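Local coordinates for protein DNA photolyase (Agrobacterium tumefaciens, PDB 4U63) that probably repairs cyclobutane pyrimidine dimers in ultraviolet-damaged DNA, using light energy with a flavin cofactor (FAD) and a methenyltetrahydrofolate antenna, at residues L191-P194 with K195-K199; R283-S287 with N288-R292. One frame throughout, in Å; residues are numbered along the deposited sequence. Where two conformers were deposited one is given.

Contact 1. Residues L191-P194 with K195-K199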
loop_
_atom_site.group_PDB
_atom_site.type_symbol
_atom_site.label_atom_id
_atom_site.label_comp_id
_atom_site.label_asym_id
_atom_site.label_seq_id
_atom_site.Cartn_x
_atom_site.Cartn_y
_atom_site.Cartn_z
ATOM N N LEU A 191 12.105 -7.545 -26.506
ATOM C CA LEU A 191 11.590 -8.869 -26.168
ATOM C C LEU A 191 11.247 -9.581 -27.462
ATOM O O LEU A 191 10.702 -8.978 -28.393
ATOM C CB LEU A 191 10.350 -8.779 -25.279
ATOM C CG LEU A 191 10.521 -8.124 -23.908
ATOM C CD1 LEU A 191 9.161 -7.902 -23.262
ATOM C CD2 LEU A 191 11.421 -8.951 -23.003
ATOM N N THR A 192 11.587 -10.858 -27.522
ATOM C CA THR A 192 11.271 -11.690 -28.674
ATOM C C THR A 192 9.781 -12.025 -28.624
ATOM O O THR A 192 9.268 -12.432 -27.590
ATOM C CB THR A 192 12.110 -12.983 -28.663
ATOM O OG1 THR A 192 13.491 -12.635 -28.748
ATOM C CG2 THR A 192 11.773 -13.889 -29.841
ATOM N N ALA A 193 9.107 -11.833 -29.754
ATOM C CA ALA A 193 7.673 -12.042 -29.867
ATOM C C ALA A 193 7.381 -13.319 -30.623
ATOM O O ALA A 193 8.144 -13.699 -31.516
ATOM C CB ALA A 193 7.038 -10.875 -30.602
ATOM N N PRO A 194 6.254 -13.977 -30.302
ATOM C CA PRO A 194 5.822 -15.104 -31.107
ATOM C C PRO A 194 5.327 -14.595 -32.456
ATOM O O PRO A 194 4.943 -13.423 -32.568
ATOM C CB PRO A 194 4.660 -15.675 -30.298
ATOM C CG PRO A 194 4.072 -14.477 -29.639
ATOM C CD PRO A 194 5.261 -13.639 -29.267
ATOM N N LYS A 195 5.349 -15.455 -33.467
ATOM C CA LYS A 195 4.837 -15.092 -34.789
ATOM C C LYS A 195 3.340 -14.772 -34.709
ATOM O O LYS A 195 2.868 -13.827 -35.350
ATOM C CB LYS A 195 5.084 -16.218 -35.796
ATOM C CG LYS A 195 4.653 -15.882 -37.220
ATOM C CD LYS A 195 4.742 -17.088 -38.146
ATOM C CE LYS A 195 3.932 -16.879 -39.420
ATOM N NZ LYS A 195 2.459 -16.972 -39.192
ATOM N N VAL A 196 2.614 -15.566 -33.919
ATOM C CA VAL A 196 1.182 -15.377 -33.686
ATOM C C VAL A 196 0.945 -15.172 -32.185
ATOM O O VAL A 196 1.353 -16.001 -31.377
ATOM C CB VAL A 196 0.374 -16.601 -34.179
ATOM C CG1 VAL A 196 -1.123 -16.400 -33.952
ATOM C CG2 VAL A 196 0.650 -16.871 -35.653
ATOM N N TRP A 197 0.291 -14.072 -31.816
ATOM C CA TRP A 197 -0.024 -13.790 -30.407
ATOM C C TRP A 197 -1.314 -14.499 -29.984
ATOM O O TRP A 197 -2.275 -14.521 -30.747
ATOM C CB TRP A 197 -0.176 -12.284 -30.159
ATOM C CG TRP A 197 1.120 -11.589 -29.971
ATOM C CD1 TRP A 197 1.822 -10.891 -30.909
ATOM C CD2 TRP A 197 1.883 -11.527 -28.769
ATOM N NE1 TRP A 197 2.979 -10.396 -30.360
ATOM C CE2 TRP A 197 3.041 -10.771 -29.046
ATOM C CE3 TRP A 197 1.699 -12.033 -27.480
ATOM C CZ2 TRP A 197 4.014 -10.511 -28.078
ATOM C CZ3 TRP A 197 2.665 -11.779 -26.518
ATOM C CH2 TRP A 197 3.810 -11.026 -26.823
ATOM N N PRO A 198 -1.340 -15.082 -28.766
ATOM C CA PRO A 198 -2.623 -15.550 -28.243
ATOM C C PRO A 198 -3.599 -14.392 -28.115
ATOM O O PRO A 198 -3.179 -13.246 -27.933
ATOM C CB PRO A 198 -2.265 -16.102 -26.854
ATOM C CG PRO A 198 -0.826 -16.443 -26.947
ATOM C CD PRO A 198 -0.233 -15.401 -27.847
ATOM N N LYS A 199 -4.888 -14.690 -28.208
ATOM C CA LYS A 199 -5.910 -13.656 -28.112
ATOM C C LYS A 199 -5.944 -13.064 -26.709
ATOM O O LYS A 199 -5.652 -13.745 -25.723
ATOM C CB LYS A 199 -7.287 -14.202 -28.519
ATOM C CG LYS A 199 -7.358 -14.638 -29.983
ATOM C CD LYS A 199 -7.217 -13.468 -30.960
ATOM C CE LYS A 199 -6.672 -13.916 -32.310
ATOM N NZ LYS A 199 -7.436 -15.053 -32.891
#

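Contact 2. Residues R283-S287 with N288-R292. With SO4 (sulfate ion), chain J; SO4 (sulfate ion), chain F.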
loop_
_atom_site.group_PDB
_atom_site.type_symbol
_atom_site.label_atom_id
_atom_site.label_comp_id
_atom_site.label_asym_id
_atom_site.label_seq_id
_atom_site.Cartn_x
_atom_site.Cartn_y
_atom_site.Cartn_z
ATOM N N ARG A 283 27.410 14.180 -0.716
ATOM C CA ARG A 283 27.754 15.542 -1.154
ATOM C C ARG A 283 26.606 16.544 -0.909
ATOM O O ARG A 283 26.859 17.738 -0.722
ATOM C CB ARG A 283 28.170 15.521 -2.641
ATOM C CG ARG A 283 28.558 16.851 -3.316
ATOM C CD ARG A 283 29.785 17.539 -2.735
ATOM N NE ARG A 283 30.916 16.632 -2.492
ATOM C CZ ARG A 283 31.927 16.371 -3.330
ATOM N NH1 ARG A 283 32.012 16.922 -4.535
ATOM N NH2 ARG A 283 32.881 15.523 -2.944
ATOM N N HIS A 284 25.365 16.052 -0.927
ATOM C CA HIS A 284 24.163 16.897 -0.807
ATOM C C HIS A 284 23.154 16.569 0.290
ATOM O O HIS A 284 22.369 17.444 0.656
ATOM C CB HIS A 284 23.427 16.862 -2.140
ATOM C CG HIS A 284 24.152 17.583 -3.218
ATOM N ND1 HIS A 284 24.064 18.943 -3.374
ATOM C CD2 HIS A 284 25.008 17.148 -4.169
ATOM C CE1 HIS A 284 24.822 19.317 -4.383
ATOM N NE2 HIS A 284 25.406 18.246 -4.884
ATOM N N ILE A 285 23.171 15.340 0.812
ATOM C CA ILE A 285 22.112 14.858 1.704
ATOM C C ILE A 285 22.703 14.367 3.017
ATOM O O ILE A 285 23.707 13.651 3.028
ATOM C CB ILE A 285 21.308 13.708 1.054
ATOM C CG1 ILE A 285 20.703 14.139 -0.300
ATOM C CG2 ILE A 285 20.208 13.199 1.986
ATOM C CD1 ILE A 285 19.659 15.244 -0.218
ATOM N N ALA A 286 22.056 14.761 4.111
ATOM C CA ALA A 286 22.441 14.360 5.446
ATOM C C ALA A 286 22.112 12.891 5.701
ATOM O O ALA A 286 21.049 12.396 5.312
ATOM C CB ALA A 286 21.737 15.231 6.471
ATOM N N SER A 287 23.028 12.206 6.374
ATOM C CA SER A 287 22.854 10.796 6.674
ATOM C C SER A 287 21.579 10.492 7.485
ATOM O O SER A 287 20.994 9.434 7.307
ATOM C CB SER A 287 24.078 10.254 7.407
ATOM O OG SER A 287 24.246 10.905 8.647
ATOM N N ASN A 288 21.159 11.410 8.361
ATOM C CA ASN A 288 19.953 11.191 9.174
ATOM C C ASN A 288 18.685 11.099 8.322
ATOM O O ASN A 288 17.785 10.326 8.624
ATOM C CB ASN A 288 19.802 12.259 10.283
ATOM C CG ASN A 288 19.527 13.660 9.740
ATOM O OD1 ASN A 288 20.177 14.103 8.805
ATOM N ND2 ASN A 288 18.566 14.364 10.336
ATOM N N ASP A 289 18.619 11.888 7.252
ATOM C CA ASP A 289 17.463 11.841 6.348
ATOM C C ASP A 289 17.394 10.508 5.597
ATOM O O ASP A 289 16.333 9.915 5.455
ATOM C CB ASP A 289 17.515 13.010 5.352
ATOM C CG ASP A 289 17.139 14.331 5.989
ATOM O OD1 ASP A 289 16.282 14.342 6.899
ATOM O OD2 ASP A 289 17.685 15.369 5.571
ATOM N N ILE A 290 18.545 10.054 5.121
ATOM C CA ILE A 290 18.656 8.780 4.427
ATOM C C ILE A 290 18.318 7.618 5.364
ATOM O O ILE A 290 17.565 6.714 4.985
ATOM C CB ILE A 290 20.058 8.606 3.823
ATOM C CG1 ILE A 290 20.241 9.615 2.663
ATOM C CG2 ILE A 290 20.286 7.179 3.337
ATOM C CD1 ILE A 290 21.657 9.793 2.201
ATOM N N SER A 291 18.869 7.651 6.577
ATOM C CA SER A 291 18.609 6.600 7.564
ATOM C C SER A 291 17.121 6.508 7.879
ATOM O O SER A 291 16.553 5.420 7.884
ATOM C CB SER A 291 19.397 6.851 8.843
ATOM O OG SER A 291 19.178 5.807 9.774
ATOM N N ARG A 292 16.493 7.652 8.124
ATOM C CA ARG A 292 15.046 7.688 8.424
ATOM C C ARG A 292 14.188 7.161 7.271
ATOM O O ARG A 292 13.253 6.384 7.485
ATOM C CB ARG A 292 14.585 9.101 8.801
ATOM C CG ARG A 292 13.128 9.175 9.292
ATOM C CD ARG A 292 12.895 8.268 10.510
ATOM N NE ARG A 292 13.753 8.675 11.624
ATOM C CZ ARG A 292 13.785 8.098 12.832
ATOM N NH1 ARG A 292 13.007 7.056 13.118
ATOM N NH2 ARG A 292 14.610 8.575 13.762
HETATM S S SO4 J . 31.442 14.617 0.432
HETATM O O1 SO4 J . 32.872 14.364 0.139
HETATM O O2 SO4 J . 30.592 13.882 -0.527
HETATM O O3 SO4 J . 31.105 14.154 1.798
HETATM O O4 SO4 J . 31.167 16.065 0.302
HETATM S S SO4 F . 14.284 6.382 16.590
HETATM O O1 SO4 F . 12.835 6.416 16.879
HETATM O O2 SO4 F . 14.526 5.609 15.356
HETATM O O3 SO4 F . 15.001 5.751 17.714
HETATM O O4 SO4 F . 14.780 7.760 16.418
HETATM O O HOH W 1 19.743 16.290 3.868
#

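Contact 1. Residues L191-P194 with K195-K199
Ala193 and Pro194 pack against the indole of Trp197, which folds back across the turn that follows them. Upstream, Leu191 and Thr192 tie this loop to the domain: their backbones hydrogen-bond to Ala88 and Val53, and the leucine packs on helix 41-49. Ala193 contributes only a methyl group. Its CB meets CZ2 of Trp197 obliquely at 4.0 Å. Pro194 carries most of the contact. Its CD stands over the six-membered ring of Trp197, 3.7 Å from the centroid and only 17° off the ring normal, in a CH-pi interaction suited to a rigid pyrrolidine with polarised C-H bonds. The two side chains cross nearly at right angles, and Pro194 CG adds a second touch, 3.8 Å from Trp197 CD2. Next in the chain, Lys195, in a helical backbone conformation amid extended neighbours, turns the chain; its CB points away from the proline side, and the residue is exposed, as suits a lysine. The indole leaves opposite the carbonyl carbon of Trp197 (chi1 -82°), which brings it back over the proline. With Pro194 also on Ile54 and Trp197 on Pro55, this is a local proline-aromatic CH-pi packing that fastens a loop to the parallel-stranded alpha/beta domain of photolyases.

Contact 2. Residues R283-S287 with N288-R292
Ile285 and Ile290 touch across the start of helix 287-309 as a hydrophobic staple: Ile285, just before the N-cap residue Ala286, packs on Ile290, the fourth residue of the helix. Along the helix, Asn288 comes first and gives its ND2 to Glu246. Asp289 follows, an acidic residue near an N-terminus rich in backbone N-H groups. A water takes the N-H of Ala286 at 2.8 Å and donates to Asp289 OD2 at 2.8 Å, linking cap and first turn where alanine has no capping side chain. The carboxylate also accepts from the backbone of Gly244 and Glu246, so its buried oxygens are satisfied. Ile290 brings CG1 to within 3.6 Å of Ile285 CG2, the two branched chains crossing at about a right angle. Its N-H makes a weak, long bond to Ala286 O. The next backbone bond is firmer: Ser291 N reaches Ser287 O at 2.9 Å with an N-H...O angle of 163°. Arg292 forms a salt bridge from NE to Glu246 and offers the edge of its guanidinium to a sulfate, probably from the crystallisation liquor. Arg292 NH1 donates to sulfate O2 at 3.1 Å, and its NH2 to O4 of the same ion at 2.8 Å.

How the contacts relate
Both contacts are local and lie at the surface, but they share no secondary-structure element: their centres are about 46 Å apart and their nearest atoms about 32 Å. Contact 1 belongs to the loop between helices 168-177 and 219-222, beside the alpha/beta domain, and depends on apolar surfaces, with a proline laid on an aromatic ring. Contact 2 opens helix 287-309 in the flavin-binding part, where the side chain of Asp289 lies about 11 Å from FAD. There an isoleucine pair is accompanied by backbone bonds, a bridging water, and polar side chains that pair with Glu246. Irregular chain relies on side-chain shape in the first, whereas the second must serve the polar groups of a helix start.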